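Local coordinates for protein urocanate hydratase (Paenibacillus sp. Soil724D2, PDB 7NED) that probably adds water to thiourocanate in bacterial ergothioneine breakdown, using bound NAD+ as cofactor, and also binds urocanate, at residues Arg346-Phe351 against Ile400-His405; Val135-Tyr140 against Ala381-Leu386; Ala43-Ala48 against Ala257-Tyr262. All blocks are in the same frame, centred on the assembly; numbering follows the deposited sequence.

Interaction 1. Residues Arg346-Phe351 against Ile400-His405; sequences RAIGPF and IGWFGH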
loop_
_atom_site.group_PDB
_atom_site.type_symbol
_atom_site.label_atom_id
_atom_site.label_comp_id
_atom_site.label_asym_id
_atom_site.label_seq_id
_atom_site.Cartn_x
_atom_site.Cartn_y
_atom_site.Cartn_z
ATOM N N ARG A 346 2.960 -22.197 6.922
ATOM C CA ARG A 346 3.766 -22.843 5.892
ATOM C C ARG A 346 3.384 -22.369 4.510
ATOM O O ARG A 346 3.774 -22.994 3.510
ATOM C CB ARG A 346 3.638 -24.374 5.976
ATOM C CG ARG A 346 4.079 -24.985 7.292
ATOM C CD ARG A 346 4.177 -26.538 7.225
ATOM N NE ARG A 346 4.562 -27.069 8.544
ATOM C CZ ARG A 346 5.797 -27.429 8.896
ATOM N NH1 ARG A 346 6.796 -27.377 8.025
ATOM N NH2 ARG A 346 6.031 -27.869 10.129
ATOM N N ALA A 347 2.601 -21.291 4.435
ATOM C CA ALA A 347 2.107 -20.740 3.173
ATOM C C ALA A 347 1.272 -21.764 2.416
ATOM O O ALA A 347 1.187 -21.716 1.189
ATOM C CB ALA A 347 3.250 -20.213 2.290
ATOM N N ILE A 348 0.656 -22.703 3.135
ATOM C CA ILE A 348 -0.413 -23.491 2.523
ATOM C C ILE A 348 -1.647 -22.604 2.425
ATOM O O ILE A 348 -2.078 -21.996 3.418
ATOM C CB ILE A 348 -0.684 -24.760 3.343
ATOM C CG1 ILE A 348 0.607 -25.576 3.484
ATOM C CG2 ILE A 348 -1.796 -25.609 2.662
ATOM C CD1 ILE A 348 0.629 -26.563 4.659
ATOM N N GLY A 349 -2.205 -22.480 1.228
ATOM C CA GLY A 349 -3.266 -21.518 1.063
ATOM C C GLY A 349 -4.139 -21.767 -0.138
ATOM O O GLY A 349 -3.940 -22.731 -0.874
ATOM N N PRO A 350 -5.121 -20.874 -0.365
ATOM C CA PRO A 350 -6.230 -21.145 -1.311
ATOM C C PRO A 350 -5.870 -20.986 -2.782
ATOM O O PRO A 350 -6.461 -20.197 -3.524
ATOM C CB PRO A 350 -7.304 -20.149 -0.850
ATOM C CG PRO A 350 -6.531 -19.046 -0.132
ATOM C CD PRO A 350 -5.463 -19.800 0.587
ATOM N N PHE A 351 -4.958 -21.839 -3.239
ATOM C CA PHE A 351 -4.512 -21.816 -4.624
ATOM C C PHE A 351 -5.616 -22.367 -5.526
ATOM O O PHE A 351 -6.381 -23.237 -5.119
ATOM C CB PHE A 351 -3.182 -22.583 -4.686
ATOM C CG PHE A 351 -2.506 -22.560 -6.013
ATOM C CD1 PHE A 351 -1.957 -21.325 -6.434
ATOM C CD2 PHE A 351 -1.964 -23.707 -6.546
ATOM C CE1 PHE A 351 -1.215 -21.212 -7.589
ATOM C CE2 PHE A 351 -1.152 -23.622 -7.682
ATOM C CZ PHE A 351 -0.762 -22.361 -8.206
ATOM N N ILE A 400 -10.361 -25.437 -6.691
ATOM C CA ILE A 400 -9.673 -24.947 -5.499
ATOM C C ILE A 400 -8.817 -26.078 -4.952
ATOM O O ILE A 400 -9.244 -27.251 -4.923
ATOM C CB ILE A 400 -10.661 -24.436 -4.434
ATOM C CG1 ILE A 400 -9.907 -23.809 -3.244
ATOM C CG2 ILE A 400 -11.545 -25.541 -3.963
ATOM C CD1 ILE A 400 -9.205 -22.416 -3.656
ATOM N N GLY A 401 -7.591 -25.749 -4.525
ATOM C CA GLY A 401 -6.774 -26.811 -3.961
ATOM C C GLY A 401 -5.660 -26.215 -3.131
ATOM O O GLY A 401 -4.761 -25.569 -3.673
ATOM N N TRP A 402 -5.737 -26.369 -1.813
ATOM C CA TRP A 402 -4.783 -25.707 -0.931
ATOM C C TRP A 402 -3.446 -26.415 -1.016
ATOM O O TRP A 402 -3.343 -27.618 -0.737
ATOM C CB TRP A 402 -5.291 -25.695 0.511
ATOM C CG TRP A 402 -6.338 -24.674 0.741
ATOM C CD1 TRP A 402 -7.441 -24.445 -0.028
ATOM C CD2 TRP A 402 -6.396 -23.740 1.828
ATOM N NE1 TRP A 402 -8.184 -23.418 0.513
ATOM C CE2 TRP A 402 -7.553 -22.960 1.645
ATOM C CE3 TRP A 402 -5.573 -23.484 2.934
ATOM C CZ2 TRP A 402 -7.919 -21.909 2.532
ATOM C CZ3 TRP A 402 -5.921 -22.433 3.803
ATOM C CH2 TRP A 402 -7.090 -21.668 3.598
ATOM N N PHE A 403 -2.421 -25.653 -1.385
ATOM C CA PHE A 403 -1.079 -26.147 -1.553
ATOM C C PHE A 403 -0.133 -25.170 -0.863
ATOM O O PHE A 403 -0.414 -23.967 -0.775
ATOM C CB PHE A 403 -0.713 -26.260 -3.049
ATOM C CG PHE A 403 -1.211 -27.524 -3.709
ATOM C CD1 PHE A 403 -0.628 -28.739 -3.417
ATOM C CD2 PHE A 403 -2.210 -27.485 -4.673
ATOM C CE1 PHE A 403 -1.034 -29.922 -4.041
ATOM C CE2 PHE A 403 -2.620 -28.674 -5.303
ATOM C CZ PHE A 403 -2.015 -29.880 -4.985
ATOM N N GLY A 404 1.020 -25.674 -0.418
ATOM C CA GLY A 404 2.023 -24.833 0.194
ATOM C C GLY A 404 3.250 -24.589 -0.674
ATOM O O GLY A 404 3.238 -24.737 -1.907
ATOM N N HIS A 405 4.345 -24.222 -0.007
ATOM C CA HIS A 405 5.534 -23.761 -0.711
ATOM C C HIS A 405 6.165 -24.900 -1.500
ATOM O O HIS A 405 6.424 -25.980 -0.960
ATOM C CB HIS A 405 6.545 -23.192 0.290
ATOM C CG HIS A 405 7.790 -22.678 -0.355
ATOM N ND1 HIS A 405 7.836 -21.472 -1.024
ATOM C CD2 HIS A 405 9.024 -23.221 -0.474
ATOM C CE1 HIS A 405 9.048 -21.290 -1.517
ATOM N NE2 HIS A 405 9.793 -22.331 -1.186
HETATM O O HOH W 1 4.503 -25.292 2.658
#

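Interaction 2. Residues Val135-Tyr140 against Ala381-Leu386; sequences VIQGTY and ANWIRL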
loop_
_atom_site.group_PDB
_atom_site.type_symbol
_atom_site.label_atom_id
_atom_site.label_comp_id
_atom_site.label_asym_id
_atom_site.label_seq_id
_atom_site.Cartn_x
_atom_site.Cartn_y
_atom_site.Cartn_z
ATOM N N VAL A 135 -13.946 -20.639 -1.941
ATOM C CA VAL A 135 -13.843 -20.654 -0.493
ATOM C C VAL A 135 -14.194 -22.016 0.099
ATOM O O VAL A 135 -14.069 -22.206 1.315
ATOM C CB VAL A 135 -14.732 -19.546 0.128
ATOM C CG1 VAL A 135 -16.220 -19.934 0.071
ATOM C CG2 VAL A 135 -14.313 -19.212 1.556
ATOM N N ILE A 136 -14.624 -22.979 -0.710
ATOM C CA ILE A 136 -15.219 -24.161 -0.080
ATOM C C ILE A 136 -14.162 -25.007 0.640
ATOM O O ILE A 136 -14.430 -25.537 1.720
ATOM C CB ILE A 136 -16.048 -24.986 -1.083
ATOM C CG1 ILE A 136 -16.801 -26.085 -0.335
ATOM C CG2 ILE A 136 -15.195 -25.596 -2.161
ATOM C CD1 ILE A 136 -17.617 -26.935 -1.265
ATOM N N GLN A 137 -12.936 -25.108 0.114
ATOM C CA GLN A 137 -11.964 -25.948 0.824
ATOM C C GLN A 137 -11.533 -25.310 2.132
ATOM O O GLN A 137 -11.295 -26.015 3.117
ATOM C CB GLN A 137 -10.705 -26.240 -0.003
ATOM C CG GLN A 137 -9.827 -27.231 0.800
ATOM C CD GLN A 137 -8.590 -27.768 0.060
ATOM O OE1 GLN A 137 -8.299 -27.393 -1.065
ATOM N NE2 GLN A 137 -7.849 -28.647 0.730
ATOM N N GLY A 138 -11.381 -23.987 2.151
ATOM C CA GLY A 138 -11.078 -23.293 3.402
ATOM C C GLY A 138 -12.109 -23.597 4.474
ATOM O O GLY A 138 -11.777 -23.946 5.599
ATOM N N THR A 139 -13.377 -23.489 4.123
ATOM C CA THR A 139 -14.428 -23.742 5.105
ATOM C C THR A 139 -14.420 -25.201 5.548
ATOM O O THR A 139 -14.584 -25.516 6.736
ATOM C CB THR A 139 -15.777 -23.367 4.482
ATOM O OG1 THR A 139 -15.685 -22.008 3.994
ATOM C CG2 THR A 139 -16.909 -23.473 5.506
ATOM N N TYR A 140 -14.246 -26.106 4.601
ATOM C CA TYR A 140 -14.145 -27.512 4.946
ATOM C C TYR A 140 -12.954 -27.759 5.887
ATOM O O TYR A 140 -13.075 -28.493 6.885
ATOM C CB TYR A 140 -14.077 -28.307 3.643
ATOM C CG TYR A 140 -13.708 -29.761 3.783
ATOM C CD1 TYR A 140 -12.410 -30.183 3.599
ATOM C CD2 TYR A 140 -14.680 -30.715 4.111
ATOM C CE1 TYR A 140 -12.071 -31.531 3.732
ATOM C CE2 TYR A 140 -14.350 -32.046 4.248
ATOM C CZ TYR A 140 -13.054 -32.451 4.047
ATOM O OH TYR A 140 -12.713 -33.772 4.178
ATOM N N ALA A 381 -5.160 -35.123 -1.552
ATOM C CA ALA A 381 -5.752 -36.261 -2.271
ATOM C C ALA A 381 -7.212 -36.453 -1.890
ATOM O O ALA A 381 -8.077 -36.624 -2.757
ATOM C CB ALA A 381 -4.955 -37.537 -1.992
ATOM N N ASN A 382 -7.503 -36.424 -0.593
ATOM C CA ASN A 382 -8.886 -36.436 -0.126
ATOM C C ASN A 382 -9.681 -35.284 -0.728
ATOM O O ASN A 382 -10.792 -35.482 -1.230
ATOM C CB ASN A 382 -8.919 -36.361 1.406
ATOM C CG ASN A 382 -10.337 -36.155 1.969
ATOM O OD1 ASN A 382 -10.651 -35.087 2.563
ATOM N ND2 ASN A 382 -11.206 -37.149 1.769
ATOM N N TRP A 383 -9.132 -34.058 -0.678
ATOM C CA TRP A 383 -9.900 -32.904 -1.134
ATOM C C TRP A 383 -10.244 -33.023 -2.621
ATOM O O TRP A 383 -11.384 -32.784 -3.034
ATOM C CB TRP A 383 -9.125 -31.588 -0.861
ATOM C CG TRP A 383 -9.868 -30.535 -1.541
ATOM C CD1 TRP A 383 -9.497 -29.859 -2.677
ATOM C CD2 TRP A 383 -11.173 -30.084 -1.212
ATOM N NE1 TRP A 383 -10.500 -28.991 -3.061
ATOM C CE2 TRP A 383 -11.543 -29.118 -2.176
ATOM C CE3 TRP A 383 -12.082 -30.410 -0.193
ATOM C CZ2 TRP A 383 -12.764 -28.469 -2.144
ATOM C CZ3 TRP A 383 -13.293 -29.753 -0.158
ATOM C CH2 TRP A 383 -13.633 -28.805 -1.134
ATOM N N ILE A 384 -9.266 -33.387 -3.449
ATOM C CA ILE A 384 -9.498 -33.443 -4.894
ATOM C C ILE A 384 -10.547 -34.505 -5.223
ATOM O O ILE A 384 -11.458 -34.277 -6.037
ATOM C CB ILE A 384 -8.160 -33.675 -5.628
ATOM C CG1 ILE A 384 -7.285 -32.395 -5.499
ATOM C CG2 ILE A 384 -8.358 -34.063 -7.093
ATOM C CD1 ILE A 384 -7.943 -31.095 -6.128
ATOM N N ARG A 385 -10.473 -35.660 -4.566
ATOM C CA ARG A 385 -11.510 -36.674 -4.791
ATOM C C ARG A 385 -12.885 -36.110 -4.481
ATOM O O ARG A 385 -13.827 -36.247 -5.275
ATOM C CB ARG A 385 -11.241 -37.919 -3.942
ATOM C CG ARG A 385 -10.050 -38.698 -4.460
ATOM C CD ARG A 385 -9.897 -40.092 -3.813
ATOM N NE ARG A 385 -8.778 -40.712 -4.513
ATOM C CZ ARG A 385 -7.537 -40.728 -4.038
ATOM N NH1 ARG A 385 -7.298 -40.215 -2.839
ATOM N NH2 ARG A 385 -6.551 -41.286 -4.739
ATOM N N LEU A 386 -13.002 -35.431 -3.346
ATOM C CA LEU A 386 -14.283 -34.881 -2.941
ATOM C C LEU A 386 -14.749 -33.812 -3.916
ATOM O O LEU A 386 -15.928 -33.786 -4.311
ATOM C CB LEU A 386 -14.182 -34.320 -1.524
ATOM C CG LEU A 386 -14.060 -35.314 -0.360
ATOM C CD1 LEU A 386 -13.894 -34.506 0.914
ATOM C CD2 LEU A 386 -15.232 -36.280 -0.266
#

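Interaction 3. Residues Ala43-Ala48 against Ala257-Tyr262; sequences AALAKA and AHDLVY. With NAD (nicotinamide-adenine-dinucleotide), chain C.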
loop_
_atom_site.group_PDB
_atom_site.type_symbol
_atom_site.label_atom_id
_atom_site.label_comp_id
_atom_site.label_asym_id
_atom_site.label_seq_id
_atom_site.Cartn_x
_atom_site.Cartn_y
_atom_site.Cartn_z
ATOM N N ALA A 43 -19.960 -10.553 -1.932
ATOM C CA ALA A 43 -19.752 -9.751 -0.714
ATOM C C ALA A 43 -20.471 -8.403 -0.788
ATOM O O ALA A 43 -19.976 -7.370 -0.307
ATOM C CB ALA A 43 -18.269 -9.556 -0.440
ATOM N N ALA A 44 -21.636 -8.405 -1.429
ATOM C CA ALA A 44 -22.610 -7.313 -1.400
ATOM C C ALA A 44 -22.228 -6.148 -2.300
ATOM O O ALA A 44 -23.082 -5.578 -2.994
ATOM C CB ALA A 44 -22.826 -6.792 0.025
ATOM N N LEU A 45 -20.954 -5.755 -2.287
ATOM C CA LEU A 45 -20.578 -4.623 -3.128
ATOM C C LEU A 45 -19.154 -4.745 -3.673
ATOM O O LEU A 45 -18.576 -3.733 -4.087
ATOM C CB LEU A 45 -20.775 -3.321 -2.351
ATOM C CG LEU A 45 -19.776 -3.032 -1.230
ATOM C CD1 LEU A 45 -19.886 -1.529 -0.831
ATOM C CD2 LEU A 45 -19.991 -3.941 0.021
ATOM N N ALA A 46 -18.596 -5.956 -3.727
ATOM C CA ALA A 46 -17.275 -6.148 -4.309
ATOM C C ALA A 46 -17.432 -6.158 -5.819
ATOM O O ALA A 46 -18.120 -7.014 -6.362
ATOM C CB ALA A 46 -16.637 -7.436 -3.805
ATOM N N LYS A 47 -16.817 -5.199 -6.501
ATOM C CA LYS A 47 -17.114 -4.984 -7.903
ATOM C C LYS A 47 -15.933 -5.360 -8.785
ATOM O O LYS A 47 -14.764 -5.237 -8.392
ATOM C CB LYS A 47 -17.498 -3.516 -8.112
ATOM C CG LYS A 47 -18.844 -3.158 -7.467
ATOM C CD LYS A 47 -19.330 -1.799 -7.920
ATOM C CE LYS A 47 -20.759 -1.500 -7.495
ATOM N NZ LYS A 47 -21.591 -0.990 -8.646
ATOM N N ALA A 48 -16.249 -5.765 -10.005
ATOM C CA ALA A 48 -15.230 -6.144 -10.969
ATOM C C ALA A 48 -14.601 -4.952 -11.663
ATOM O O ALA A 48 -13.526 -5.103 -12.255
ATOM C CB ALA A 48 -15.841 -7.065 -12.025
ATOM N N ALA A 257 -22.069 -9.092 7.021
ATOM C CA ALA A 257 -22.026 -8.234 8.165
ATOM C C ALA A 257 -21.017 -7.124 8.029
ATOM O O ALA A 257 -21.034 -6.229 8.773
ATOM C CB ALA A 257 -21.803 -9.015 9.441
ATOM N N HIS A 258 -20.150 -7.209 7.060
ATOM C CA HIS A 258 -19.170 -6.139 6.870
ATOM C C HIS A 258 -19.788 -4.861 6.331
ATOM O O HIS A 258 -19.124 -3.812 6.342
ATOM C CB HIS A 258 -18.087 -6.598 5.889
ATOM C CG HIS A 258 -18.593 -6.810 4.493
ATOM N ND1 HIS A 258 -19.367 -7.900 4.140
ATOM C CD2 HIS A 258 -18.432 -6.079 3.362
ATOM C CE1 HIS A 258 -19.671 -7.821 2.855
ATOM N NE2 HIS A 258 -19.106 -6.730 2.360
ATOM N N ASP A 259 -21.006 -4.916 5.802
ATOM C CA ASP A 259 -21.579 -3.715 5.206
ATOM C C ASP A 259 -23.030 -3.576 5.624
ATOM O O ASP A 259 -23.880 -4.397 5.254
ATOM C CB ASP A 259 -21.442 -3.705 3.691
ATOM C CG ASP A 259 -21.650 -2.290 3.126
ATOM O OD1 ASP A 259 -22.823 -1.928 2.946
ATOM O OD2 ASP A 259 -20.656 -1.510 2.980
ATOM N N LEU A 260 -23.293 -2.532 6.412
ATOM C CA LEU A 260 -24.605 -2.263 6.976
ATOM C C LEU A 260 -25.512 -1.522 6.011
ATOM O O LEU A 260 -26.679 -1.278 6.339
ATOM C CB LEU A 260 -24.460 -1.458 8.274
ATOM C CG LEU A 260 -23.478 -2.001 9.325
ATOM C CD1 LEU A 260 -23.509 -1.192 10.634
ATOM C CD2 LEU A 260 -23.727 -3.482 9.561
ATOM N N VAL A 261 -25.022 -1.149 4.835
ATOM C CA VAL A 261 -25.859 -0.474 3.867
ATOM C C VAL A 261 -26.282 -1.422 2.757
ATOM O O VAL A 261 -27.443 -1.438 2.351
ATOM C CB VAL A 261 -25.132 0.766 3.295
ATOM C CG1 VAL A 261 -25.899 1.303 2.101
ATOM C CG2 VAL A 261 -24.886 1.812 4.376
ATOM N N TYR A 262 -25.351 -2.240 2.279
ATOM C CA TYR A 262 -25.634 -3.133 1.184
ATOM C C TYR A 262 -25.656 -4.602 1.582
ATOM O O TYR A 262 -25.985 -5.424 0.735
ATOM C CB TYR A 262 -24.598 -2.936 0.074
ATOM C CG TYR A 262 -24.620 -1.510 -0.460
ATOM C CD1 TYR A 262 -23.803 -0.531 0.076
ATOM C CD2 TYR A 262 -25.529 -1.148 -1.452
ATOM C CE1 TYR A 262 -23.843 0.781 -0.415
ATOM C CE2 TYR A 262 -25.577 0.128 -1.937
ATOM C CZ TYR A 262 -24.744 1.089 -1.417
ATOM O OH TYR A 262 -24.832 2.355 -1.923
HETATM P PA NAD C . -23.034 -12.010 -0.284
HETATM O O1A NAD C . -23.486 -10.600 0.088
HETATM O O2A NAD C . -23.066 -12.601 -1.635
HETATM O O5B NAD C . -24.175 -12.962 0.531
HETATM C C5B NAD C . -24.476 -12.530 1.796
HETATM C C4B NAD C . -25.769 -13.384 2.189
HETATM O O4B NAD C . -26.266 -13.060 3.457
HETATM C C3B NAD C . -26.829 -12.941 1.129
HETATM O O3B NAD C . -27.398 -14.042 0.552
HETATM C C2B NAD C . -27.866 -12.164 1.997
HETATM O O2B NAD C . -29.173 -12.384 1.610
HETATM C C1B NAD C . -27.693 -12.915 3.314
HETATM N N9A NAD C . -28.084 -12.156 4.503
HETATM C C8A NAD C . -27.914 -10.806 4.789
HETATM N N7A NAD C . -28.391 -10.461 5.960
HETATM C C5A NAD C . -28.881 -11.645 6.497
HETATM C C6A NAD C . -29.526 -11.946 7.717
HETATM N N6A NAD C . -29.750 -10.996 8.652
HETATM N N1A NAD C . -29.911 -13.226 7.983
HETATM C C2A NAD C . -29.686 -14.129 6.995
HETATM N N3A NAD C . -29.093 -13.991 5.799
HETATM C C4A NAD C . -28.704 -12.717 5.580
HETATM O O3 NAD C . -21.729 -12.085 0.581
HETATM P PN NAD C . -20.688 -13.270 0.351
HETATM O O1N NAD C . -19.737 -13.245 -0.809
HETATM O O2N NAD C . -21.369 -14.556 0.771
HETATM O O5D NAD C . -19.571 -13.072 1.648
HETATM C C5D NAD C . -20.195 -13.072 2.944
HETATM C C4D NAD C . -19.157 -12.732 3.977
HETATM O O4D NAD C . -17.989 -13.513 3.806
HETATM C C3D NAD C . -18.717 -11.230 3.570
HETATM O O3D NAD C . -18.565 -10.410 4.723
HETATM C C2D NAD C . -17.312 -11.424 2.890
HETATM O O2D NAD C . -16.395 -10.435 3.124
HETATM C C1D NAD C . -16.956 -12.562 3.899
HETATM N N1N NAD C . -15.666 -13.246 3.732
HETATM C C2N NAD C . -14.618 -12.413 4.069
HETATM C C3N NAD C . -13.310 -12.870 4.054
HETATM C C7N NAD C . -12.218 -11.842 4.385
HETATM O O7N NAD C . -11.115 -12.133 4.846
HETATM N N7N NAD C . -12.481 -10.519 4.073
HETATM C C4N NAD C . -13.115 -14.214 3.707
HETATM C C5N NAD C . -14.207 -15.022 3.392
HETATM C C6N NAD C . -15.521 -14.525 3.426
#

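Interaction 1. Residues Arg346-Phe351 against Ile400-His405
With CG turned back beside its own backbone N (chi1 -77°), Trp402 lays one face of its indole against the Gly349-Pro350 peptide and the proline ring, whose CB is 3.6 Å from Trp402 NE1. Pro350 CA stands 3.6 Å from the centroid of the five-membered ring of Trp402, close to its normal, and Gly349 CA makes a second CH-pi contact over the six-membered ring. Ile348 places CG2 anti to its backbone N, and that methyl reaches Trp402 CB at 4.1 Å.

The backbones run antiparallel through a single hydrogen-bonded pair: Gly349 N donates to Phe403 O (3.1 Å), while the return bond from Phe403 N to Gly349 O is weak. Farther on, Gly401 N meets Phe351 O at 2.9 Å, where edge strand 398-400 pairs with strand 351-355. At the other end a water links Arg346 O to His405 N.

Ala347, at positive phi, closes helix 335-344 with a Schellman motif. Phe403 O accepts from Arg408 NE as well as from Gly349 N; two donors thus grip this buried carbonyl where the regular sheet gives out, beside the urocanate pocket.

Interaction 2. Residues Val135-Tyr140 against Ala381-Leu386
Two helices, 133-150 of the Rossmann-like family region and 378-390 of the C-terminal one, meet here through long side chains, their local axes 11.8 Å apart and inclined at 128°. Trp383 fills the gap. Its CG lies anti to the backbone N (chi1 171°), which sends the indole across to the other helix, where Gln137 extends over one of its faces.

Gln137 CB sits 3.8 Å from the centroid of the six-membered ring of Trp383, CG lies over the middle of the indole, and the amide continues above the pyrrole part, stacked with its plane only 14° from that of the ring. Gln137 OE1 comes within 3.2 Å of Trp383 CD1, yet it makes no hydrogen bond to NE1. Both polar groups turn instead to the end of strand 398-400 and the loop after it: OE1 accepts from Trp402 N, and Trp383 NE1 donates to Ile400 O.

At the indole edge, Ile136 CG2 touches Trp383 CH2 at 3.7 Å. The Tyr140 ring approaches obliquely, its CD1 3.8 Å from Trp383 CE3. Beyond it the phenol OH donates to Asn382 OD1 (2.9 Å), in the carbonyl plane and on a lone pair, and Leu386 CD1 packs against the same hydroxyl at 3.5 Å.

Were Trp383 an alanine, the space between the helices would probably be left unfilled, the Gln137 amide would lose its stacking partner and Ile400 O its indole donor. Stacking and one hydrogen bond, Tyr140 to Asn382, join the helices directly, while Gln137 OE1 and Trp383 NE1 tie each helix to the end of strand 398-400 and the loop after it.

Interaction 3. Residues Ala43-Ala48 against Ala257-Tyr262
Hydrogen bonds centre on the imidazole of His258, which uses both nitrogens. NE2 donates to Ala43 O at 2.9 Å, with the oxygen almost in the ring plane but the donor lifted above the carbonyl plane, and the bond is bent (131°). ND1 makes a weak bond to the ribose hydroxyl oxygen O3D of NAD, 2.7 Å away and well out of the ring plane. Ala43 N in turn donates to the NAD phosphate oxygen O1N at 2.9 Å, so Ala43 grips the cofactor through its N-H and the histidine through its carbonyl.

This is part of the NAD pocket, closed where a loop of the N-terminal family region comes up against the loop following strand 250-251 of the Rossmann-like region; Tyr485 also packs its ring against His258. Within the second loop, Asp259 OD1 accepts from Val261 N, above the carboxylate plane, an Asx turn, and from Tyr262 N (2.6 Å), nearly along the C-O direction, which extends it to an Asx motif. Its OD2 is bonded to Tyr109 OH.

Van der Waals contacts fill in beside the polar ones. Leu45 holds CG between its backbone N and carbonyl carbon (chi1 72°), and from there its two methyls diverge: CD2 comes to 3.7 Å from His258 NE2, while CD1 touches Tyr262 CD1 at 4.1 Å. Ala44 CB packs on the backbone of Tyr262, 3.5 Å from its O.

In the fold
Interactions 1 and 2 adjoin, their centres about 11 Å apart, and share bonds at the end of strand 398-400 and the loop after it. Interaction 3 lies about 26 Å from each, between centres, across the middle of the chain. In sequence, interaction 3 closes before interaction 1 opens, whereas interaction 2 crosses both. Interaction 1 stays within the C-terminal family region; interaction 2 ties that region to the Rossmann-like one, and interaction 3 ties the latter to the N-terminal region. The two inter-region contacts thus join the Rossmann-like part to its neighbours at separate places, interaction 3 in the NAD pocket itself, while interactions 1 and 2, judged by their side chains, appear to lie closer to urocanate than to NAD.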